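Local coordinates for protein LBCATS-a (Synthetic construct, PDB 5EY5) that probably splits indole-3-glycerol phosphate into indole and glyceraldehyde 3-phosphate, as tryptophan synthase alpha chains do, and holds sn-glycerol-3-phosphate here, at residues Phe212-Pro217 with Ala221-Val226; Ala5-Glu10 with Ala45-Leu50; Lys17-Phe22 with Glu255-Leu260; Val37-Glu42 with Asp248-Val253. All coordinates share one frame; numbering follows the deposited sequence.

Contact 1. Residues Phe212-Pro217 with Ala221-Val226; sequences FGISTP and AEVAQV. With G3P (sn-glycerol-3-phosphate), chain E.
I214 and V223 form the packed part of this contact. They join the loop after strand 208-211 to the helix that follows it. Methyl CG2 of V223 lies 4.1 Å from CG1 of I214, and CD1 of I214 is almost as near. V223 reaches the loop because CG2 sits beside its backbone N, with CG1 anti to that N (chi1 175°). The other contact is a helical backbone bond, A221 N to P217 O at 2.9 Å. T216 takes the N-cap position of this helix, and its OG1 accepts from Q219 N.

The outer side is looser. E222 is exposed and P217 is only partly buried. Q225 folds its side chain back on the helix. NE2 donates to A221 O at 2.7 Å, the acceptor lying almost in the plane of the Q225 amide. NE2 also donates to K265 O, and OE1 accepts from E267 N.

On the inner side the loop turns toward the ligand. G213 N donates to O2P of sn-glycerol-3-phosphate at 2.8 Å and 164°, so the loop forms part of the phosphate site. I214 and V223 both rest on V230 of strand 229-232, and P217 touches E259 and A263 of helix 249-263.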
loop_
_atom_site.group_PDB
_atom_site.type_symbol
_atom_site.label_atom_id
_atom_site.label_comp_id
_atom_site.label_asym_id
_atom_site.label_seq_id
_atom_site.Cartn_x
_atom_site.Cartn_y
_atom_site.Cartn_z
ATOM N N PHE A 212 5.690 46.422 -0.008
ATOM C CA PHE A 212 5.695 45.195 -0.809
ATOM C C PHE A 212 6.184 45.465 -2.235
ATOM O O PHE A 212 5.507 46.144 -3.021
ATOM C CB PHE A 212 4.303 44.541 -0.862
ATOM C CG PHE A 212 3.945 43.709 0.352
ATOM C CD1 PHE A 212 3.889 44.280 1.625
ATOM C CD2 PHE A 212 3.616 42.362 0.209
ATOM C CE1 PHE A 212 3.532 43.530 2.733
ATOM C CE2 PHE A 212 3.259 41.594 1.313
ATOM C CZ PHE A 212 3.213 42.176 2.577
ATOM N N GLY A 213 7.370 44.953 -2.574
ATOM C CA GLY A 213 7.835 44.931 -3.942
ATOM C C GLY A 213 8.725 46.082 -4.361
ATOM O O GLY A 213 9.414 45.966 -5.376
ATOM N N ILE A 214 8.749 47.185 -3.617
ATOM C CA ILE A 214 9.481 48.366 -4.076
ATOM C C ILE A 214 10.977 48.083 -3.969
ATOM O O ILE A 214 11.527 48.034 -2.869
ATOM C CB ILE A 214 9.087 49.611 -3.275
ATOM C CG1 ILE A 214 7.566 49.683 -3.153
ATOM C CG2 ILE A 214 9.632 50.866 -3.944
ATOM C CD1 ILE A 214 7.096 50.305 -1.863
ATOM N N SER A 215 11.652 47.919 -5.107
ATOM C CA SER A 215 13.023 47.427 -5.103
ATOM C C SER A 215 14.067 48.378 -5.685
ATOM O O SER A 215 15.265 48.115 -5.524
ATOM C CB SER A 215 13.103 46.089 -5.858
ATOM O OG SER A 215 12.001 45.934 -6.734
ATOM N N THR A 216 13.672 49.455 -6.347
ATOM C CA THR A 216 14.612 50.352 -7.003
ATOM C C THR A 216 14.243 51.797 -6.715
ATOM O O THR A 216 13.077 52.107 -6.436
ATOM C CB THR A 216 14.629 50.137 -8.524
ATOM O OG1 THR A 216 13.365 50.542 -9.065
ATOM C CG2 THR A 216 14.881 48.672 -8.867
ATOM N N PRO A 217 15.214 52.712 -6.787
ATOM C CA PRO A 217 14.878 54.136 -6.644
ATOM C C PRO A 217 13.786 54.604 -7.600
ATOM O O PRO A 217 12.921 55.387 -7.191
ATOM C CB PRO A 217 16.220 54.838 -6.909
ATOM C CG PRO A 217 17.115 53.800 -7.489
ATOM C CD PRO A 217 16.665 52.507 -6.918
ATOM N N ALA A 221 10.356 56.333 -6.304
ATOM C CA ALA A 221 9.913 57.659 -6.721
ATOM C C ALA A 221 8.475 57.627 -7.215
ATOM O O ALA A 221 7.682 58.520 -6.897
ATOM C CB ALA A 221 10.841 58.208 -7.803
ATOM N N GLU A 222 8.124 56.606 -7.997
ATOM C CA GLU A 222 6.744 56.454 -8.445
ATOM C C GLU A 222 5.785 56.336 -7.260
ATOM O O GLU A 222 4.728 56.979 -7.241
ATOM C CB GLU A 222 6.642 55.244 -9.378
ATOM C CG GLU A 222 7.651 55.295 -10.531
ATOM C CD GLU A 222 7.699 54.017 -11.361
ATOM O OE1 GLU A 222 6.649 53.356 -11.510
ATOM O OE2 GLU A 222 8.791 53.674 -11.869
ATOM N N VAL A 223 6.142 55.537 -6.252
ATOM C CA VAL A 223 5.286 55.403 -5.076
ATOM C C VAL A 223 5.169 56.730 -4.335
ATOM O O VAL A 223 4.089 57.095 -3.856
ATOM C CB VAL A 223 5.813 54.288 -4.146
ATOM C CG1 VAL A 223 4.992 54.234 -2.859
ATOM C CG2 VAL A 223 5.787 52.949 -4.846
ATOM N N ALA A 224 6.274 57.473 -4.228
ATOM C CA ALA A 224 6.273 58.693 -3.432
ATOM C C ALA A 224 5.316 59.753 -3.972
ATOM O O ALA A 224 4.998 60.713 -3.257
ATOM C CB ALA A 224 7.690 59.271 -3.352
ATOM N N GLN A 225 4.854 59.617 -5.210
ATOM C CA GLN A 225 3.968 60.630 -5.751
ATOM C C GLN A 225 2.519 60.433 -5.333
ATOM O O GLN A 225 1.711 61.348 -5.530
ATOM C CB GLN A 225 4.070 60.652 -7.279
ATOM C CG GLN A 225 5.501 60.642 -7.795
ATOM C CD GLN A 225 6.385 61.665 -7.102
ATOM O OE1 GLN A 225 6.048 62.850 -7.025
ATOM N NE2 GLN A 225 7.524 61.211 -6.590
ATOM N N VAL A 226 2.166 59.275 -4.775
ATOM C CA VAL A 226 0.776 58.977 -4.458
ATOM C C VAL A 226 0.531 58.746 -2.976
ATOM O O VAL A 226 -0.631 58.785 -2.544
ATOM C CB VAL A 226 0.261 57.771 -5.272
ATOM C CG1 VAL A 226 -0.152 58.207 -6.682
ATOM C CG2 VAL A 226 1.312 56.694 -5.351
HETATM O O1 G3P E . 7.420 46.266 5.686
HETATM C C1 G3P E . 7.549 44.965 5.196
HETATM C C2 G3P E . 8.609 44.903 4.101
HETATM O O2 G3P E . 8.956 43.556 3.945
HETATM C C3 G3P E . 8.109 45.522 2.779
HETATM O O1P G3P E . 7.916 44.556 1.772
HETATM O O4P G3P E . 10.138 43.327 1.448
HETATM O O2P G3P E . 8.632 43.552 -0.549
HETATM O O3P G3P E . 9.792 45.526 0.296
HETATM P P G3P E . 9.147 44.227 0.717
#

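Contact 2. Residues Ala5-Glu10 with Ala45-Leu50; sequences AEAFEE and ADIIEL. With G3P (sn-glycerol-3-phosphate), chain E.
A7 and F8 belong to helix 3-14, which packs under the TIM barrel. They meet I47 at the foot of strand 48-51, where this strand enters the barrel. The closest touch is CD1 of I47 against CE2 of F8, 3.5 Å apart. The same methyl also approaches CZ of F8. It comes in obliquely to the ring, and the two side chains cross at about a right angle. In I47, CG1 stands beside the backbone N, and an extended chi2 of 165° carries CD1 to the ring. A7 fits alongside, its CB 4.5 Å from CG1 of I47 and 4.3 Å from the carbonyl O of D46. F8 also touches A18 and P207, and I47 touches V98. D46 OD2 makes a salt bridge with R261 and a hydrogen bond with L19 N.

Two residues after I47, in the strand itself, E49 is at the ligand. Its chain is extended beyond CG, and OE2 accepts a hydrogen bond from O1 of sn-glycerol-3-phosphate at 2.5 Å. It also touches I20 and L100. With the carboxylate cut back to an alanine, the ligand hydroxyl would probably lose this partner and a gap open beside I20 and L100. The chemistry thus changes along the strand. Apolar contacts attach the helix at the foot, and the E49 carboxylate further in binds the glycerol end of the ligand.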
loop_
_atom_site.group_PDB
_atom_site.type_symbol
_atom_site.label_atom_id
_atom_site.label_comp_id
_atom_site.label_asym_id
_atom_site.label_seq_id
_atom_site.Cartn_x
_atom_site.Cartn_y
_atom_site.Cartn_z
ATOM N N ALA A 5 3.540 59.892 14.802
ATOM C CA ALA A 5 2.759 61.079 14.471
ATOM C C ALA A 5 3.656 62.302 14.312
ATOM O O ALA A 5 3.496 63.079 13.366
ATOM C CB ALA A 5 1.692 61.321 15.539
ATOM N N GLU A 6 4.612 62.488 15.231
ATOM C CA GLU A 6 5.509 63.641 15.137
ATOM C C GLU A 6 6.299 63.625 13.834
ATOM O O GLU A 6 6.427 64.651 13.163
ATOM C CB GLU A 6 6.466 63.678 16.329
ATOM C CG GLU A 6 5.783 63.621 17.673
ATOM C CD GLU A 6 6.747 63.773 18.838
ATOM O OE1 GLU A 6 7.941 63.426 18.685
ATOM O OE2 GLU A 6 6.304 64.244 19.909
ATOM N N ALA A 7 6.820 62.460 13.452
ATOM C CA ALA A 7 7.557 62.348 12.200
ATOM C C ALA A 7 6.704 62.736 10.990
ATOM O O ALA A 7 7.166 63.471 10.112
ATOM C CB ALA A 7 8.079 60.929 12.041
ATOM N N PHE A 8 5.471 62.226 10.904
ATOM C CA PHE A 8 4.637 62.503 9.730
ATOM C C PHE A 8 4.224 63.965 9.691
ATOM O O PHE A 8 4.183 64.578 8.616
ATOM C CB PHE A 8 3.394 61.608 9.719
ATOM C CG PHE A 8 3.617 60.267 9.079
ATOM C CD1 PHE A 8 3.816 60.158 7.706
ATOM C CD2 PHE A 8 3.617 59.118 9.845
ATOM C CE1 PHE A 8 4.033 58.909 7.107
ATOM C CE2 PHE A 8 3.834 57.870 9.258
ATOM C CZ PHE A 8 4.037 57.768 7.884
ATOM N N GLU A 9 3.920 64.537 10.859
ATOM C CA GLU A 9 3.571 65.949 10.930
ATOM C C GLU A 9 4.731 66.827 10.473
ATOM O O GLU A 9 4.529 67.810 9.751
ATOM C CB GLU A 9 3.148 66.305 12.354
ATOM C CG GLU A 9 2.921 67.802 12.609
ATOM C CD GLU A 9 1.687 68.350 11.903
ATOM O OE1 GLU A 9 1.058 67.592 11.135
ATOM O OE2 GLU A 9 1.343 69.540 12.120
ATOM N N GLU A 10 5.957 66.491 10.886
ATOM C CA GLU A 10 7.098 67.306 10.490
ATOM C C GLU A 10 7.333 67.231 8.984
ATOM O O GLU A 10 7.580 68.261 8.340
ATOM C CB GLU A 10 8.337 66.885 11.279
ATOM C CG GLU A 10 8.272 67.300 12.745
ATOM C CD GLU A 10 8.016 68.813 12.921
ATOM O OE1 GLU A 10 8.726 69.619 12.284
ATOM O OE2 GLU A 10 7.102 69.193 13.686
ATOM N N ALA A 45 16.372 57.953 6.709
ATOM C CA ALA A 45 15.169 57.209 7.053
ATOM C C ALA A 45 14.348 57.980 8.077
ATOM O O ALA A 45 14.887 58.589 9.008
ATOM C CB ALA A 45 15.529 55.830 7.597
ATOM N N ASP A 46 13.032 57.961 7.896
ATOM C CA ASP A 46 12.147 58.716 8.771
ATOM C C ASP A 46 11.532 57.853 9.845
ATOM O O ASP A 46 11.275 58.333 10.952
ATOM C CB ASP A 46 11.030 59.370 7.963
ATOM C CG ASP A 46 11.556 60.358 6.951
ATOM O OD1 ASP A 46 11.907 61.482 7.362
ATOM O OD2 ASP A 46 11.612 60.008 5.750
ATOM N N ILE A 47 11.275 56.598 9.514
ATOM C CA ILE A 47 10.770 55.595 10.433
ATOM C C ILE A 47 11.497 54.318 10.074
ATOM O O ILE A 47 11.773 54.068 8.897
ATOM C CB ILE A 47 9.249 55.391 10.307
ATOM C CG1 ILE A 47 8.499 56.705 10.578
ATOM C CG2 ILE A 47 8.794 54.233 11.219
ATOM C CD1 ILE A 47 7.029 56.696 10.126
ATOM N N ILE A 48 11.831 53.521 11.080
ATOM C CA ILE A 48 12.547 52.276 10.860
ATOM C C ILE A 48 11.667 51.141 11.335
ATOM O O ILE A 48 11.209 51.142 12.489
ATOM C CB ILE A 48 13.907 52.257 11.568
ATOM C CG1 ILE A 48 14.855 53.225 10.867
ATOM C CG2 ILE A 48 14.446 50.821 11.596
ATOM C CD1 ILE A 48 16.082 53.549 11.654
ATOM N N GLU A 49 11.406 50.192 10.431
ATOM C CA GLU A 49 10.770 48.933 10.775
ATOM C C GLU A 49 11.840 47.901 11.095
ATOM O O GLU A 49 12.768 47.689 10.305
ATOM C CB GLU A 49 9.886 48.432 9.633
ATOM C CG GLU A 49 8.648 49.272 9.384
ATOM C CD GLU A 49 7.817 48.768 8.209
ATOM O OE1 GLU A 49 6.900 49.496 7.782
ATOM O OE2 GLU A 49 8.079 47.645 7.721
ATOM N N LEU A 50 11.703 47.264 12.253
ATOM C CA LEU A 50 12.561 46.158 12.663
ATOM C C LEU A 50 11.724 44.887 12.670
ATOM O O LEU A 50 10.731 44.798 13.399
ATOM C CB LEU A 50 13.171 46.408 14.046
ATOM C CG LEU A 50 14.278 47.470 14.073
ATOM C CD1 LEU A 50 14.746 47.751 15.510
ATOM C CD2 LEU A 50 15.438 47.043 13.207
HETATM O O1 G3P E . 7.420 46.266 5.686
HETATM C C1 G3P E . 7.549 44.965 5.196
HETATM C C2 G3P E . 8.609 44.903 4.101
HETATM O O2 G3P E . 8.956 43.556 3.945
HETATM C C3 G3P E . 8.109 45.522 2.779
HETATM O O1P G3P E . 7.916 44.556 1.772
HETATM O O4P G3P E . 10.138 43.327 1.448
HETATM O O2P G3P E . 8.632 43.552 -0.549
HETATM O O3P G3P E . 9.792 45.526 0.296
HETATM P P G3P E . 9.147 44.227 0.717
#

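Contact 3. Residues Lys17-Phe22 with Glu255-Leu260; sequences KALIPF and EFVREL
L19 and V257 both turn a branch anti to the backbone N, CG in L19 (chi1 167°) and CG1 in V257 (chi1 169°). These torsions bring the two side chains together between strand 18-24 and helix 249-263. The strand is the first of the eight-stranded TIM barrel, and the helix is the last. The contact is therefore part of the seam where the final helix packs back on the start of the barrel.

L19 is the single strand residue that makes close contacts, and it forks between two helix residues. CD2 lies 4.0 Å from CG1 of V257, and the two side chains cross obliquely. CD2 is also 4.0 Å from the carbonyl O of V257. The other methyl, CD1, lies 4.2 Å from CB of L260, one turn further along. All three residues are buried, and the interface is apolar. P21, two residues on, also turns toward the helix but makes no close contact with it; its ring packs on A45 and I236.

Polar partners lie at the margin. K17 O accepts from R261 NH2, just past the helix segment. Behind the contact, F256 packs on A235 and I236 and makes a cation-pi contact with R239. One face of its ring carries L260, whose CG stands 4.0 Å above the plane, offset toward the rim.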
loop_
_atom_site.group_PDB
_atom_site.type_symbol
_atom_site.label_atom_id
_atom_site.label_comp_id
_atom_site.label_asym_id
_atom_site.label_seq_id
_atom_site.Cartn_x
_atom_site.Cartn_y
_atom_site.Cartn_z
ATOM N N LYS A 17 8.189 63.316 1.960
ATOM C CA LYS A 17 7.596 61.985 2.008
ATOM C C LYS A 17 8.430 61.083 2.906
ATOM O O LYS A 17 9.667 61.171 2.917
ATOM C CB LYS A 17 7.511 61.370 0.599
ATOM C CG LYS A 17 6.740 62.187 -0.399
ATOM C CD LYS A 17 5.301 62.329 0.028
ATOM C CE LYS A 17 4.474 62.993 -1.050
ATOM N NZ LYS A 17 3.060 63.082 -0.620
ATOM N N ALA A 18 7.754 60.228 3.668
ATOM C CA ALA A 18 8.440 59.338 4.595
ATOM C C ALA A 18 9.070 58.169 3.848
ATOM O O ALA A 18 8.398 57.478 3.073
ATOM C CB ALA A 18 7.483 58.803 5.662
ATOM N N LEU A 19 10.368 57.968 4.079
ATOM C CA LEU A 19 11.075 56.764 3.663
ATOM C C LEU A 19 11.171 55.838 4.869
ATOM O O LEU A 19 11.690 56.232 5.920
ATOM C CB LEU A 19 12.470 57.090 3.138
ATOM C CG LEU A 19 13.403 55.882 2.974
ATOM C CD1 LEU A 19 12.860 54.966 1.903
ATOM C CD2 LEU A 19 14.812 56.354 2.616
ATOM N N ILE A 20 10.665 54.623 4.722
ATOM C CA ILE A 20 10.537 53.718 5.861
ATOM C C ILE A 20 11.273 52.433 5.526
ATOM O O ILE A 20 10.680 51.540 4.913
ATOM C CB ILE A 20 9.063 53.439 6.186
ATOM C CG1 ILE A 20 8.290 54.754 6.391
ATOM C CG2 ILE A 20 8.945 52.484 7.368
ATOM C CD1 ILE A 20 6.789 54.635 6.165
ATOM N N PRO A 21 12.550 52.293 5.884
ATOM C CA PRO A 21 13.239 51.025 5.615
ATOM C C PRO A 21 12.809 49.938 6.591
ATOM O O PRO A 21 12.512 50.206 7.761
ATOM C CB PRO A 21 14.726 51.375 5.786
ATOM C CG PRO A 21 14.755 52.601 6.636
ATOM C CD PRO A 21 13.478 53.353 6.335
ATOM N N PHE A 22 12.773 48.700 6.093
ATOM C CA PHE A 22 12.610 47.516 6.936
ATOM C C PHE A 22 13.886 46.684 6.905
ATOM O O PHE A 22 14.367 46.341 5.820
ATOM C CB PHE A 22 11.436 46.655 6.452
ATOM C CG PHE A 22 11.437 45.262 7.026
ATOM C CD1 PHE A 22 10.663 44.958 8.130
ATOM C CD2 PHE A 22 12.223 44.258 6.468
ATOM C CE1 PHE A 22 10.665 43.677 8.664
ATOM C CE2 PHE A 22 12.242 43.003 7.001
ATOM C CZ PHE A 22 11.463 42.698 8.098
ATOM N N GLU A 255 24.596 53.207 0.957
ATOM C CA GLU A 255 24.596 53.739 -0.399
ATOM C C GLU A 255 23.244 53.531 -1.059
ATOM O O GLU A 255 22.708 54.450 -1.689
ATOM C CB GLU A 255 25.712 53.098 -1.226
ATOM N N PHE A 256 22.663 52.336 -0.901
ATOM C CA PHE A 256 21.365 52.061 -1.511
ATOM C C PHE A 256 20.293 52.966 -0.929
ATOM O O PHE A 256 19.476 53.536 -1.666
ATOM C CB PHE A 256 20.989 50.589 -1.321
ATOM C CG PHE A 256 19.673 50.211 -1.960
ATOM C CD1 PHE A 256 18.643 49.686 -1.200
ATOM C CD2 PHE A 256 19.472 50.385 -3.321
ATOM C CE1 PHE A 256 17.431 49.348 -1.778
ATOM C CE2 PHE A 256 18.261 50.039 -3.909
ATOM C CZ PHE A 256 17.239 49.522 -3.133
ATOM N N VAL A 257 20.283 53.118 0.397
ATOM C CA VAL A 257 19.232 53.894 1.034
ATOM C C VAL A 257 19.402 55.380 0.766
ATOM O O VAL A 257 18.428 56.134 0.813
ATOM C CB VAL A 257 19.192 53.565 2.532
ATOM C CG1 VAL A 257 18.294 54.543 3.290
ATOM C CG2 VAL A 257 18.694 52.130 2.718
ATOM N N ARG A 258 20.613 55.832 0.462
ATOM C CA ARG A 258 20.761 57.220 0.051
ATOM C C ARG A 258 20.139 57.445 -1.325
ATOM O O ARG A 258 19.524 58.491 -1.574
ATOM C CB ARG A 258 22.239 57.614 0.072
ATOM N N GLU A 259 20.278 56.471 -2.231
ATOM C CA GLU A 259 19.567 56.536 -3.505
ATOM C C GLU A 259 18.065 56.584 -3.273
ATOM O O GLU A 259 17.350 57.376 -3.896
ATOM C CB GLU A 259 19.910 55.332 -4.378
ATOM C CG GLU A 259 21.371 55.134 -4.690
ATOM C CD GLU A 259 21.612 53.815 -5.410
ATOM O OE1 GLU A 259 22.620 53.138 -5.105
ATOM O OE2 GLU A 259 20.778 53.449 -6.270
ATOM N N LEU A 260 17.570 55.726 -2.380
ATOM C CA LEU A 260 16.144 55.716 -2.087
ATOM C C LEU A 260 15.706 57.049 -1.512
ATOM O O LEU A 260 14.606 57.532 -1.809
ATOM C CB LEU A 260 15.809 54.585 -1.111
ATOM C CG LEU A 260 16.153 53.138 -1.464
ATOM C CD1 LEU A 260 15.847 52.211 -0.283
ATOM C CD2 LEU A 260 15.425 52.694 -2.727
#

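Contact 4. Residues Val37-Glu42 with Asp248-Val253; sequences VRALVE and DIVEEV
A39 and L40 meet V250 and V253 through methyl groups alone. No ring, amide or other flat group takes part, so the contact has no faces or edges to stack. It is a contact of methyl groups between two helices.

The nearer pair is A39 with V250. CB of A39 lies 3.7 Å from CG1 of V250. The small alanine lets the backbones come close here, with CA atoms of A39 and V250 6.9 Å apart. The valine meets it with CG1 set anti to the backbone N (chi1 -179°).

The second pair is L40 with V253, whose CA atoms are 7.9 Å apart. The longer leucine spans this distance. Its CD2 reaches CG1 of V253 at 3.9 Å, and the two side chains cross at a slant. In L40, CG stands beside the backbone N (chi1 -70°) and chi2 is extended, which carries the branch toward the other helix.

The two pairs differ in burial. L40 and V253 are both buried. L40 also packs on I48 of strand 48-51 and on V257, and V253 packs on I236 and I240 of helix 234-241. A39 is buried too, and it touches R254, but V250 is partly exposed.

Such apolar packing between neighbouring outer helices is typical of a TIM barrel. Here it joins helix 30-42, which follows the first strand, to helix 249-263, the last helix, which comes after the eighth strand and helix 234-241, and so helps close the outer layer.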
loop_
_atom_site.group_PDB
_atom_site.type_symbol
_atom_site.label_atom_id
_atom_site.label_comp_id
_atom_site.label_asym_id
_atom_site.label_seq_id
_atom_site.Cartn_x
_atom_site.Cartn_y
_atom_site.Cartn_z
ATOM N N VAL A 37 20.780 50.331 11.821
ATOM C CA VAL A 37 19.820 51.357 12.219
ATOM C C VAL A 37 20.478 52.726 12.198
ATOM O O VAL A 37 19.935 53.689 11.638
ATOM C CB VAL A 37 19.233 51.046 13.605
ATOM C CG1 VAL A 37 18.313 52.191 14.049
ATOM C CG2 VAL A 37 18.500 49.697 13.578
ATOM N N ARG A 38 21.665 52.831 12.805
ATOM C CA ARG A 38 22.347 54.117 12.858
ATOM C C ARG A 38 22.659 54.613 11.453
ATOM O O ARG A 38 22.458 55.793 11.141
ATOM C CB ARG A 38 23.620 54.006 13.701
ATOM C CG ARG A 38 23.380 54.049 15.211
ATOM C CD ARG A 38 24.584 53.556 15.985
ATOM N NE ARG A 38 24.303 53.463 17.418
ATOM C CZ ARG A 38 25.050 52.793 18.291
ATOM N NH1 ARG A 38 26.135 52.143 17.885
ATOM N NH2 ARG A 38 24.710 52.770 19.575
ATOM N N ALA A 39 23.133 53.714 10.589
ATOM C CA ALA A 39 23.353 54.060 9.191
ATOM C C ALA A 39 22.062 54.513 8.524
ATOM O O ALA A 39 22.066 55.473 7.747
ATOM C CB ALA A 39 23.951 52.867 8.443
ATOM N N LEU A 40 20.947 53.833 8.810
ATOM C CA LEU A 40 19.681 54.162 8.158
ATOM C C LEU A 40 19.233 55.567 8.519
ATOM O O LEU A 40 18.759 56.320 7.656
ATOM C CB LEU A 40 18.601 53.145 8.549
ATOM C CG LEU A 40 18.757 51.732 7.988
ATOM C CD1 LEU A 40 17.664 50.836 8.551
ATOM C CD2 LEU A 40 18.726 51.780 6.466
ATOM N N VAL A 41 19.387 55.937 9.794
ATOM C CA VAL A 41 19.044 57.279 10.251
ATOM C C VAL A 41 19.900 58.314 9.537
ATOM O O VAL A 41 19.391 59.309 9.014
ATOM C CB VAL A 41 19.197 57.373 11.780
ATOM C CG1 VAL A 41 18.980 58.801 12.260
ATOM C CG2 VAL A 41 18.220 56.411 12.462
ATOM N N GLU A 42 21.218 58.095 9.512
ATOM C CA GLU A 42 22.121 59.020 8.836
ATOM C C GLU A 42 21.811 59.137 7.349
ATOM O O GLU A 42 22.150 60.151 6.720
ATOM C CB GLU A 42 23.563 58.568 9.038
ATOM C CG GLU A 42 23.956 58.462 10.498
ATOM C CD GLU A 42 23.792 59.778 11.235
ATOM O OE1 GLU A 42 24.783 60.538 11.331
ATOM O OE2 GLU A 42 22.666 60.060 11.704
ATOM N N ASP A 248 31.194 45.763 5.967
ATOM C CA ASP A 248 30.910 46.617 4.813
ATOM C C ASP A 248 29.499 46.395 4.266
ATOM O O ASP A 248 29.099 47.011 3.270
ATOM C CB ASP A 248 31.936 46.364 3.709
ATOM N N ILE A 249 28.745 45.492 4.893
ATOM C CA ILE A 249 27.295 45.488 4.733
ATOM C C ILE A 249 26.743 46.894 4.932
ATOM O O ILE A 249 25.773 47.297 4.280
ATOM C CB ILE A 249 26.667 44.489 5.728
ATOM C CG1 ILE A 249 27.180 43.069 5.464
ATOM C CG2 ILE A 249 25.159 44.535 5.637
ATOM C CD1 ILE A 249 27.320 42.224 6.716
ATOM N N VAL A 250 27.365 47.672 5.816
ATOM C CA VAL A 250 26.845 48.990 6.164
ATOM C C VAL A 250 26.925 49.937 4.971
ATOM O O VAL A 250 25.963 50.651 4.668
ATOM C CB VAL A 250 27.603 49.554 7.378
ATOM C CG1 VAL A 250 27.057 50.923 7.765
ATOM C CG2 VAL A 250 27.522 48.579 8.554
ATOM N N GLU A 251 28.068 49.956 4.278
ATOM C CA GLU A 251 28.248 50.892 3.170
ATOM C C GLU A 251 27.272 50.610 2.036
ATOM O O GLU A 251 26.714 51.543 1.449
ATOM C CB GLU A 251 29.688 50.838 2.658
ATOM N N GLU A 252 27.063 49.335 1.699
ATOM C CA GLU A 252 26.136 49.003 0.620
ATOM C C GLU A 252 24.722 49.422 0.983
ATOM O O GLU A 252 24.011 50.035 0.177
ATOM C CB GLU A 252 26.193 47.507 0.311
ATOM N N VAL A 253 24.301 49.118 2.208
ATOM C CA VAL A 253 22.978 49.539 2.657
ATOM C C VAL A 253 22.894 51.062 2.685
ATOM O O VAL A 253 21.938 51.659 2.175
ATOM C CB VAL A 253 22.652 48.917 4.028
ATOM C CG1 VAL A 253 21.502 49.639 4.675
ATOM C CG2 VAL A 253 22.324 47.443 3.873
#

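How the contacts relate
From the N terminus, the chain opens contact 2 at 5-10, contact 3 at 17-22 and contact 4 at 37-42. Contact 2 closes first, at 45-50, so it crosses both contact 3 and contact 4. Most of the barrel then follows. Contact 1 opens and closes within 212-226, a short local loop inside the long ones. Contact 4 closes at 248-253 and contact 3 at 255-260, so contact 4 lies within contact 3, and contact 1 within both. Contacts 3 and 4 share helix 249-263 and tie it to the first strand and helix 30-42. Contacts 1 and 2 do not touch, but both reach the same ligand.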